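Local coordinates for transcription factor tau subunit sfc1 (Schizosaccharomyces pombe, PDB 4BJI), which is a subunit of TFIIIC that helps activate tRNA and 5S RNA genes for RNA polymerase III, within the tauA part that binds boxA promoter DNA, at residues G122-G130 against F134-D147. Sequence-based numbering, arbitrary orientation.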
loop_
_atom_site.group_PDB
_atom_site.type_symbol
_atom_site.label_atom_id
_atom_site.label_comp_id
_atom_site.label_asym_id
_atom_site.label_seq_id
_atom_site.Cartn_x
_atom_site.Cartn_y
_atom_site.Cartn_z
ATOM N N GLY A 122 -4.361 19.814 2.025
ATOM C CA GLY A 122 -3.393 19.068 1.241
ATOM C C GLY A 122 -4.061 18.050 0.338
ATOM O O GLY A 122 -5.264 17.814 0.454
ATOM N N THR A 123 -3.288 17.442 -0.559
ATOM C CA THR A 123 -3.835 16.445 -1.478
ATOM C C THR A 123 -4.033 15.110 -0.777
ATOM O O THR A 123 -3.252 14.729 0.107
ATOM C CB THR A 123 -2.941 16.223 -2.718
ATOM O OG1 THR A 123 -3.492 15.167 -3.520
ATOM C CG2 THR A 123 -1.510 15.859 -2.309
ATOM N N LYS A 124 -5.097 14.414 -1.173
ATOM C CA LYS A 124 -5.452 13.123 -0.602
ATOM C C LYS A 124 -4.947 11.997 -1.483
ATOM O O LYS A 124 -5.315 10.853 -1.290
ATOM C CB LYS A 124 -6.977 12.982 -0.510
ATOM C CG LYS A 124 -7.670 13.771 0.584
ATOM C CD LYS A 124 -9.168 13.471 0.539
ATOM C CE LYS A 124 -9.988 14.379 1.449
ATOM N NZ LYS A 124 -11.401 14.508 0.973
ATOM N N THR A 125 -4.124 12.317 -2.464
ATOM C CA THR A 125 -3.729 11.315 -3.428
ATOM C C THR A 125 -2.940 10.145 -2.779
ATOM O O THR A 125 -2.141 10.275 -1.817
ATOM C CB THR A 125 -2.899 11.923 -4.578
ATOM O OG1 THR A 125 -2.695 10.935 -5.580
ATOM C CG2 THR A 125 -1.534 12.420 -4.102
ATOM N N HIS A 126 -3.157 8.982 -3.362
ATOM C CA HIS A 126 -2.393 7.772 -3.042
ATOM C C HIS A 126 -1.112 7.655 -3.897
ATOM O O HIS A 126 -0.289 6.782 -3.677
ATOM C CB HIS A 126 -3.279 6.560 -3.297
ATOM C CG HIS A 126 -3.777 6.478 -4.707
ATOM N ND1 HIS A 126 -4.658 7.400 -5.239
ATOM C CD2 HIS A 126 -3.496 5.611 -5.704
ATOM C CE1 HIS A 126 -4.885 7.105 -6.508
ATOM N NE2 HIS A 126 -4.209 6.009 -6.806
ATOM N N VAL A 127 -0.951 8.556 -4.864
ATOM C CA VAL A 127 0.182 8.510 -5.796
ATOM C C VAL A 127 1.363 9.236 -5.194
ATOM O O VAL A 127 1.208 10.304 -4.592
ATOM C CB VAL A 127 -0.237 9.187 -7.124
ATOM C CG1 VAL A 127 0.911 9.302 -8.089
ATOM C CG2 VAL A 127 -1.373 8.436 -7.768
ATOM N N PHE A 128 2.555 8.669 -5.386
ATOM C CA PHE A 128 3.799 9.308 -4.986
ATOM C C PHE A 128 4.492 9.813 -6.236
ATOM O O PHE A 128 5.045 9.003 -7.000
ATOM C CB PHE A 128 4.730 8.338 -4.238
ATOM C CG PHE A 128 5.886 9.039 -3.554
ATOM C CD1 PHE A 128 7.004 9.456 -4.260
ATOM C CD2 PHE A 128 5.824 9.296 -2.184
ATOM C CE1 PHE A 128 7.997 10.123 -3.622
ATOM C CE2 PHE A 128 6.841 9.944 -1.552
ATOM C CZ PHE A 128 7.928 10.343 -2.283
ATOM N N ASP A 129 4.442 11.127 -6.452
ATOM C CA ASP A 129 5.059 11.730 -7.663
ATOM C C ASP A 129 6.335 12.509 -7.365
ATOM O O ASP A 129 7.038 12.941 -8.289
ATOM C CB ASP A 129 4.064 12.563 -8.477
ATOM C CG ASP A 129 3.620 13.815 -7.766
ATOM O OD1 ASP A 129 4.081 14.081 -6.634
ATOM O OD2 ASP A 129 2.727 14.505 -8.364
ATOM N N GLY A 130 6.651 12.693 -6.093
ATOM C CA GLY A 130 7.845 13.440 -5.722
ATOM C C GLY A 130 7.736 14.925 -5.807
ATOM O O GLY A 130 8.744 15.618 -5.584
ATOM N N PHE A 134 2.277 19.110 0.201
ATOM C CA PHE A 134 1.331 18.862 1.276
ATOM C C PHE A 134 0.545 17.564 1.138
ATOM O O PHE A 134 -0.678 17.530 1.303
ATOM C CB PHE A 134 0.344 20.050 1.383
ATOM C CG PHE A 134 1.019 21.396 1.410
ATOM C CD1 PHE A 134 1.940 21.704 2.392
ATOM C CD2 PHE A 134 0.723 22.360 0.453
ATOM C CE1 PHE A 134 2.564 22.932 2.431
ATOM C CE2 PHE A 134 1.349 23.608 0.490
ATOM C CZ PHE A 134 2.270 23.883 1.476
ATOM N N PRO A 135 1.246 16.471 0.833
ATOM C CA PRO A 135 0.533 15.203 0.821
ATOM C C PRO A 135 0.059 14.836 2.223
ATOM O O PRO A 135 0.777 15.062 3.187
ATOM C CB PRO A 135 1.588 14.220 0.296
ATOM C CG PRO A 135 2.878 14.785 0.712
ATOM C CD PRO A 135 2.680 16.304 0.577
ATOM N N THR A 136 -1.135 14.282 2.322
ATOM C CA THR A 136 -1.665 13.832 3.597
ATOM C C THR A 136 -1.518 12.316 3.785
ATOM O O THR A 136 -1.616 11.811 4.896
ATOM C CB THR A 136 -3.157 14.162 3.713
ATOM O OG1 THR A 136 -3.896 13.409 2.737
ATOM C CG2 THR A 136 -3.406 15.658 3.509
ATOM N N ASN A 137 -1.240 11.588 2.712
ATOM C CA ASN A 137 -1.095 10.149 2.791
ATOM C C ASN A 137 0.240 9.768 3.396
ATOM O O ASN A 137 1.256 10.419 3.121
ATOM C CB ASN A 137 -1.171 9.601 1.372
ATOM C CG ASN A 137 -1.266 8.120 1.333
ATOM O OD1 ASN A 137 -1.889 7.494 2.219
ATOM N ND2 ASN A 137 -0.636 7.526 0.321
ATOM N N ARG A 138 0.248 8.708 4.206
ATOM C CA ARG A 138 1.518 8.260 4.773
ATOM C C ARG A 138 1.837 6.814 4.451
ATOM O O ARG A 138 2.850 6.310 4.899
ATOM C CB ARG A 138 1.556 8.465 6.285
ATOM C CG ARG A 138 1.526 9.959 6.697
ATOM C CD ARG A 138 2.867 10.679 6.390
ATOM N NE ARG A 138 2.838 12.085 6.816
ATOM C CZ ARG A 138 2.444 13.093 6.043
ATOM N NH1 ARG A 138 2.049 12.864 4.794
ATOM N NH2 ARG A 138 2.434 14.331 6.521
ATOM N N VAL A 139 0.975 6.141 3.696
ATOM C CA VAL A 139 1.246 4.763 3.272
ATOM C C VAL A 139 1.101 4.703 1.755
ATOM O O VAL A 139 0.045 5.014 1.229
ATOM C CB VAL A 139 0.304 3.716 3.902
ATOM C CG1 VAL A 139 0.695 2.321 3.466
ATOM C CG2 VAL A 139 0.315 3.822 5.414
ATOM N N TYR A 140 2.189 4.368 1.061
ATOM C CA TYR A 140 2.219 4.337 -0.404
ATOM C C TYR A 140 2.497 2.933 -0.874
ATOM O O TYR A 140 3.440 2.290 -0.407
ATOM C CB TYR A 140 3.295 5.273 -0.947
ATOM C CG TYR A 140 2.992 6.724 -0.680
ATOM C CD1 TYR A 140 3.421 7.333 0.482
ATOM C CD2 TYR A 140 2.269 7.462 -1.579
ATOM C CE1 TYR A 140 3.139 8.659 0.735
ATOM C CE2 TYR A 140 1.987 8.791 -1.333
ATOM C CZ TYR A 140 2.433 9.371 -0.187
ATOM O OH TYR A 140 2.125 10.729 0.043
ATOM N N GLN A 141 1.733 2.491 -1.854
ATOM C CA GLN A 141 2.007 1.221 -2.501
ATOM C C GLN A 141 2.942 1.397 -3.697
ATOM O O GLN A 141 2.883 2.407 -4.399
ATOM C CB GLN A 141 0.738 0.542 -2.948
ATOM C CG GLN A 141 -0.055 -0.014 -1.759
ATOM C CD GLN A 141 -1.282 -0.742 -2.241
ATOM O OE1 GLN A 141 -2.348 -0.123 -2.381
ATOM N NE2 GLN A 141 -1.167 -2.011 -2.531
ATOM N N VAL A 142 3.794 0.405 -3.935
ATOM C CA VAL A 142 4.794 0.515 -4.994
ATOM C C VAL A 142 4.215 0.865 -6.365
ATOM O O VAL A 142 4.761 1.717 -7.074
ATOM C CB VAL A 142 5.599 -0.781 -5.057
ATOM C CG1 VAL A 142 6.424 -0.871 -6.364
ATOM C CG2 VAL A 142 6.478 -0.909 -3.796
ATOM N N CYS A 143 3.130 0.222 -6.739
ATOM C CA CYS A 143 2.507 0.452 -8.036
ATOM C C CYS A 143 2.007 1.875 -8.222
ATOM O O CYS A 143 1.726 2.276 -9.368
ATOM C CB CYS A 143 1.382 -0.556 -8.261
ATOM S SG CYS A 143 0.074 -0.539 -6.988
ATOM N N ASP A 144 1.868 2.616 -7.120
ATOM C CA ASP A 144 1.386 3.991 -7.157
ATOM C C ASP A 144 2.550 4.998 -7.079
ATOM O O ASP A 144 2.292 6.207 -7.009
ATOM C CB ASP A 144 0.401 4.239 -6.033
ATOM C CG ASP A 144 -0.813 3.331 -6.092
ATOM O OD1 ASP A 144 -1.230 2.974 -7.207
ATOM O OD2 ASP A 144 -1.340 3.016 -5.008
ATOM N N ILE A 145 3.788 4.514 -7.143
ATOM C CA ILE A 145 4.956 5.394 -7.159
ATOM C C ILE A 145 5.274 5.722 -8.616
ATOM O O ILE A 145 5.778 4.873 -9.380
ATOM C CB ILE A 145 6.163 4.745 -6.476
ATOM C CG1 ILE A 145 5.843 4.420 -5.036
ATOM C CG2 ILE A 145 7.373 5.697 -6.605
ATOM C CD1 ILE A 145 6.938 3.641 -4.391
ATOM N N VAL A 146 4.964 6.948 -9.023
ATOM C CA VAL A 146 5.200 7.344 -10.414
ATOM C C VAL A 146 6.447 8.217 -10.555
ATOM O O VAL A 146 6.948 8.470 -11.676
ATOM C CB VAL A 146 3.992 8.099 -11.041
ATOM C CG1 VAL A 146 2.751 7.193 -11.016
ATOM C CG2 VAL A 146 3.730 9.435 -10.361
ATOM N N ASP A 147 6.978 8.705 -9.438
ATOM C CA ASP A 147 8.188 9.541 -9.440
ATOM C C ASP A 147 9.251 8.869 -10.307
ATOM O O ASP A 147 9.636 7.732 -10.013
ATOM C CB ASP A 147 8.687 9.680 -8.014
ATOM C CG ASP A 147 9.905 10.570 -7.865
ATOM O OD1 ASP A 147 10.734 10.595 -8.792
ATOM O OD2 ASP A 147 10.046 11.207 -6.814
HETATM O O HOH W 1 -1.247 12.401 -0.259
HETATM O O HOH W 2 -0.449 4.197 -2.831
HETATM O O HOH W 3 1.443 12.144 -2.309
#
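Phe128 meets Tyr140 in a T-shaped stack: its CD2 edge points at the middle of the tyrosine ring, with centroids 5.2 Å apart and planes at 86°. CG of Phe128 lies anti to the backbone N (chi1 -168°), which swings the ring across Tyr140 and beside the carboxylate of Asp147, nearly coplanar with it. ND2 of Asn137 lies over the rim of the opposite face of the Tyr140 ring.

Hydrogen bonds tie both ends. Phe128 N donates to Asp144 O (3.0 Å, 164° at the hydrogen), and Phe128 O is gripped twice, by Val146 N and, on a lone pair, by Asp147 N. Thr123 O likewise accepts from Thr136 N and from the side-chain hydroxyl OG1 of Thr136. One water, 2.8 Å from Tyr140 OH, joins that hydroxyl to Val127 O, and a second bridges His126 O, Gln141 N and Asp144 OD2. A leucine in place of Tyr140 would probably leave the Phe128 edge without its aromatic face and the first water without one of its partners.

Apolar contact is added by Val127 CG1 against Val146 CG2 at 3.6 Å.

The 122-130 loop thus folds back along the chain entering and leaving strand 139-141, which pairs with strand 109-111 in this DNA-binding domain. Helix 172-189 packs on Phe128 and Ile145 through Met182; helix 56-60 touches His126 and Asp144. Arg51 forms a salt bridge with Asp144, as Lys185 does with Asp147 OD2, while Thr149 OG1 hydrogen-bonds Asp147 OD1.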